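Local coordinates for transcriptional regulator, TetR family (Marinobacter aquaeolei, PDB 3NNR), which probably binds DNA through a helix-turn-helix motif and acts as a transcriptional regulator of the TetR family, at residues I52-F57 and D107-L112. Numbering follows the deposited sequence.
Sequences IIYEIF and DSDPRL
Arg111 lays its guanidinium over one face of the Tyr54 ring, the two planes 14° apart. Along the arginine, CB sits over the same ring in a CH-pi contact, 4.3 Å from the centroid of the Tyr54 ring. The chain bends at chi3 (-56°), which brings the far end back across the ring rather than out past it. Arg111 NE lies above the rim; Arg111 CZ stands near Tyr54 CD2 in an off-centre cation-pi contact, 4.5 Å from the centroid of the Tyr54 ring; Arg111 NH1 also lies near Tyr54 CD2, and Arg111 NH2 reaches Tyr54 CB. The guanidinium is also held at its edge: Arg111 NE bonds to Asp109 OD1 (3.0 Å) and Arg111 NH2 to Asp109 OD2 (2.7 Å), a side-on salt bridge. Asp109 OD1 takes a second bond, from Arg111 N (2.9 Å), approaching from above the carboxylate plane, so that one carboxylate both N-caps helix 110-136 and fixes the turn of the guanidinium. Arg111 NH2 has a second acid in Asp51, and Tyr54 OH hydrogen-bonds to Asp115, one turn beyond Arg111 on helix 110-136. Replacing Asp109, an alanine here is likely to leave the helix without its side-chain cap and the guanidinium, still paired with Asp51, freer to turn on the ring. Beneath this polar layer Leu112 supplies the apolar half: with CG anti to the backbone N (chi1 -169°), it lays CD1 against the Phe57 ring, 3.5 Å from Phe57 CG, while Leu112 CD2 meets Ile53 CG2 at 4.0 Å. Leu105 and Phe98 extend this packing. The start of helix 110-136 thus packs along one side of helix 49-67, as in TetR-family regulators, where the helix after the DNA-binding motif links it to the helical regulatory domain.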
ATOM      1  N   ILE A  52     -19.313   8.202 -13.380  1.00 54.54           N
ATOM      2  CA  ILE A  52     -19.494   6.756 -13.235  1.00 53.37           C
ATOM      3  C   ILE A  52     -18.707   6.318 -12.016  1.00 54.31           C
ATOM      4  O   ILE A  52     -19.265   5.724 -11.095  1.00 56.23           O
ATOM      5  CB  ILE A  52     -19.068   5.929 -14.489  1.00 49.61           C
ATOM      6  CG1 ILE A  52     -19.972   6.291 -15.691  1.00 53.38           C
ATOM      7  CG2 ILE A  52     -19.229   4.438 -14.234  1.00 43.05           C
ATOM      8  CD1 ILE A  52     -19.591   5.587 -17.043  1.00 47.57           C
ATOM      9  N   ILE A  53     -17.427   6.687 -11.991  1.00 55.06           N
ATOM     10  CA  ILE A  53     -16.522   6.289 -10.912  1.00 51.14           C
ATOM     11  C   ILE A  53     -17.020   6.755  -9.535  1.00 50.83           C
ATOM     12  O   ILE A  53     -16.994   5.968  -8.572  1.00 50.27           O
ATOM     13  CB  ILE A  53     -15.100   6.799 -11.174  1.00 53.00           C
ATOM     14  CG1 ILE A  53     -14.497   6.103 -12.404  1.00 51.17           C
ATOM     15  CG2 ILE A  53     -14.176   6.538  -9.953  1.00 51.87           C
ATOM     16  CD1 ILE A  53     -13.202   6.763 -12.882  1.00 47.77           C
ATOM     17  N   TYR A  54     -17.501   7.999  -9.449  1.00 48.94           N
ATOM     18  CA  TYR A  54     -17.968   8.543  -8.170  1.00 49.35           C
ATOM     19  C   TYR A  54     -19.124   7.711  -7.618  1.00 52.24           C
ATOM     20  O   TYR A  54     -19.131   7.337  -6.439  1.00 52.02           O
ATOM     21  CB  TYR A  54     -18.403   9.989  -8.309  1.00 49.31           C
ATOM     22  CG  TYR A  54     -18.839  10.664  -7.024  1.00 42.43           C
ATOM     23  CD1 TYR A  54     -17.967  10.757  -5.945  1.00 53.93           C
ATOM     24  CD2 TYR A  54     -20.069  11.321  -6.918  1.00 59.80           C
ATOM     25  CE1 TYR A  54     -18.321  11.410  -4.758  1.00 59.28           C
ATOM     26  CE2 TYR A  54     -20.442  12.013  -5.712  1.00 56.29           C
ATOM     27  CZ  TYR A  54     -19.554  12.045  -4.649  1.00 59.34           C
ATOM     28  OH  TYR A  54     -19.867  12.668  -3.477  1.00 63.52           O
ATOM     29  N   GLU A  55     -20.087   7.409  -8.477  1.00 55.11           N
ATOM     30  CA  GLU A  55     -21.241   6.613  -8.053  1.00 56.78           C
ATOM     31  C   GLU A  55     -20.864   5.178  -7.682  1.00 53.88           C
ATOM     32  O   GLU A  55     -21.403   4.642  -6.728  1.00 59.49           O
ATOM     33  CB  GLU A  55     -22.365   6.660  -9.078  1.00 59.09           C
ATOM     34  CG  GLU A  55     -23.657   5.955  -8.515  1.00 71.66           C
ATOM     35  CD  GLU A  55     -24.950   6.489  -9.046  1.00 70.80           C
ATOM     36  OE1 GLU A  55     -24.917   7.614  -9.614  1.00 62.99           O
ATOM     37  OE2 GLU A  55     -26.002   5.798  -8.865  1.00 73.93           O
ATOM     38  N   ILE A  56     -19.928   4.572  -8.404  1.00 50.52           N
ATOM     39  CA  ILE A  56     -19.413   3.262  -8.023  1.00 49.83           C
ATOM     40  C   ILE A  56     -18.791   3.355  -6.614  1.00 52.01           C
ATOM     41  O   ILE A  56     -19.077   2.515  -5.755  1.00 53.07           O
ATOM     42  CB  ILE A  56     -18.366   2.740  -9.004  1.00 49.43           C
ATOM     43  CG1 ILE A  56     -19.007   2.378 -10.358  1.00 49.58           C
ATOM     44  CG2 ILE A  56     -17.668   1.534  -8.417  1.00 38.30           C
ATOM     45  CD1 ILE A  56     -17.964   2.028 -11.500  1.00 39.93           C
ATOM     46  N   PHE A  57     -17.949   4.363  -6.391  1.00 49.87           N
ATOM     47  CA  PHE A  57     -17.368   4.581  -5.064  1.00 50.44           C
ATOM     48  C   PHE A  57     -18.439   4.736  -3.974  1.00 53.69           C
ATOM     49  O   PHE A  57     -18.319   4.160  -2.885  1.00 55.86           O
ATOM     50  CB  PHE A  57     -16.452   5.801  -5.017  1.00 49.71           C
ATOM     51  CG  PHE A  57     -16.117   6.214  -3.624  1.00 46.35           C
ATOM     52  CD1 PHE A  57     -15.182   5.491  -2.892  1.00 53.94           C
ATOM     53  CD2 PHE A  57     -16.762   7.263  -3.023  1.00 49.83           C
ATOM     54  CE1 PHE A  57     -14.896   5.827  -1.591  1.00 45.47           C
ATOM     55  CE2 PHE A  57     -16.486   7.599  -1.712  1.00 57.25           C
ATOM     56  CZ  PHE A  57     -15.541   6.877  -1.003  1.00 48.25           C
ATOM     57  N   ASP A 107      -7.146  12.920  -7.759  1.00 60.59           N
ATOM     58  CA  ASP A 107      -6.759  14.114  -8.513  1.00 63.46           C
ATOM     59  C   ASP A 107      -7.802  14.504  -9.579  1.00 62.90           C
ATOM     60  O   ASP A 107      -7.989  15.689  -9.856  1.00 66.31           O
ATOM     61  CB  ASP A 107      -5.385  13.883  -9.169  1.00 66.96           C
ATOM     62  CG  ASP A 107      -4.920  15.049  -9.976  1.00 63.27           C
ATOM     63  OD1 ASP A 107      -4.396  16.004  -9.379  1.00 66.07           O
ATOM     64  OD2 ASP A 107      -5.066  14.988 -11.214  1.00 66.83           O
ATOM     65  N   SER A 108      -8.457  13.523 -10.192  1.00 61.73           N
ATOM     66  CA  SER A 108      -9.494  13.824 -11.192  1.00 62.81           C
ATOM     67  C   SER A 108     -10.771  14.445 -10.608  1.00 62.56           C
ATOM     68  O   SER A 108     -11.426  15.243 -11.293  1.00 62.90           O
ATOM     69  CB  SER A 108      -9.860  12.578 -12.008  1.00 60.87           C
ATOM     70  OG  SER A 108      -8.793  12.242 -12.890  1.00 72.44           O
ATOM     71  N   ASP A 109     -11.077  14.129  -9.344  1.00 60.44           N
ATOM     72  CA  ASP A 109     -12.337  14.499  -8.750  1.00 59.26           C
ATOM     73  C   ASP A 109     -12.248  14.975  -7.298  1.00 59.21           C
ATOM     74  O   ASP A 109     -12.060  14.172  -6.367  1.00 54.88           O
ATOM     75  CB  ASP A 109     -13.275  13.294  -8.868  1.00 57.49           C
ATOM     76  CG  ASP A 109     -14.731  13.646  -8.623  1.00 55.65           C
ATOM     77  OD1 ASP A 109     -15.028  14.722  -8.072  1.00 63.36           O
ATOM     78  OD2 ASP A 109     -15.605  12.828  -9.000  1.00 61.40           O
ATOM     79  N   PRO A 110     -12.435  16.287  -7.094  1.00 60.27           N
ATOM     80  CA  PRO A 110     -12.449  16.830  -5.727  1.00 63.36           C
ATOM     81  C   PRO A 110     -13.528  16.279  -4.809  1.00 62.96           C
ATOM     82  O   PRO A 110     -13.321  16.246  -3.600  1.00 63.49           O
ATOM     83  CB  PRO A 110     -12.652  18.320  -5.956  1.00 67.35           C
ATOM     84  CG  PRO A 110     -11.908  18.567  -7.228  1.00 67.61           C
ATOM     85  CD  PRO A 110     -12.164  17.344  -8.081  1.00 61.57           C
ATOM     86  N   ARG A 111     -14.653  15.845  -5.378  1.00 64.57           N
ATOM     87  CA  ARG A 111     -15.750  15.260  -4.598  1.00 65.00           C
ATOM     88  C   ARG A 111     -15.295  13.931  -4.052  1.00 62.44           C
ATOM     89  O   ARG A 111     -15.529  13.618  -2.883  1.00 64.80           O
ATOM     90  CB  ARG A 111     -16.997  15.006  -5.439  1.00 65.90           C
ATOM     91  CG  ARG A 111     -17.614  16.211  -6.149  1.00 72.28           C
ATOM     92  CD  ARG A 111     -18.651  15.739  -7.198  1.00 80.51           C
ATOM     93  NE  ARG A 111     -18.073  14.787  -8.167  1.00 76.20           N
ATOM     94  CZ  ARG A 111     -18.709  14.247  -9.211  1.00 77.40           C
ATOM     95  NH1 ARG A 111     -19.959  14.580  -9.517  1.00 76.81           N
ATOM     96  NH2 ARG A 111     -18.065  13.378  -9.992  1.00 72.48           N
ATOM     97  N   LEU A 112     -14.656  13.152  -4.921  1.00 60.66           N
ATOM     98  CA  LEU A 112     -14.141  11.829  -4.565  1.00 56.53           C
ATOM     99  C   LEU A 112     -13.032  11.931  -3.535  1.00 56.90           C
ATOM    100  O   LEU A 112     -13.000  11.192  -2.576  1.00 60.46           O
ATOM    101  CB  LEU A 112     -13.642  11.134  -5.820  1.00 53.23           C
ATOM    102  CG  LEU A 112     -13.285   9.658  -5.757  1.00 57.04           C
ATOM    103  CD1 LEU A 112     -14.424   8.895  -5.217  1.00 45.92           C
ATOM    104  CD2 LEU A 112     -12.932   9.158  -7.165  1.00 54.66           C
TER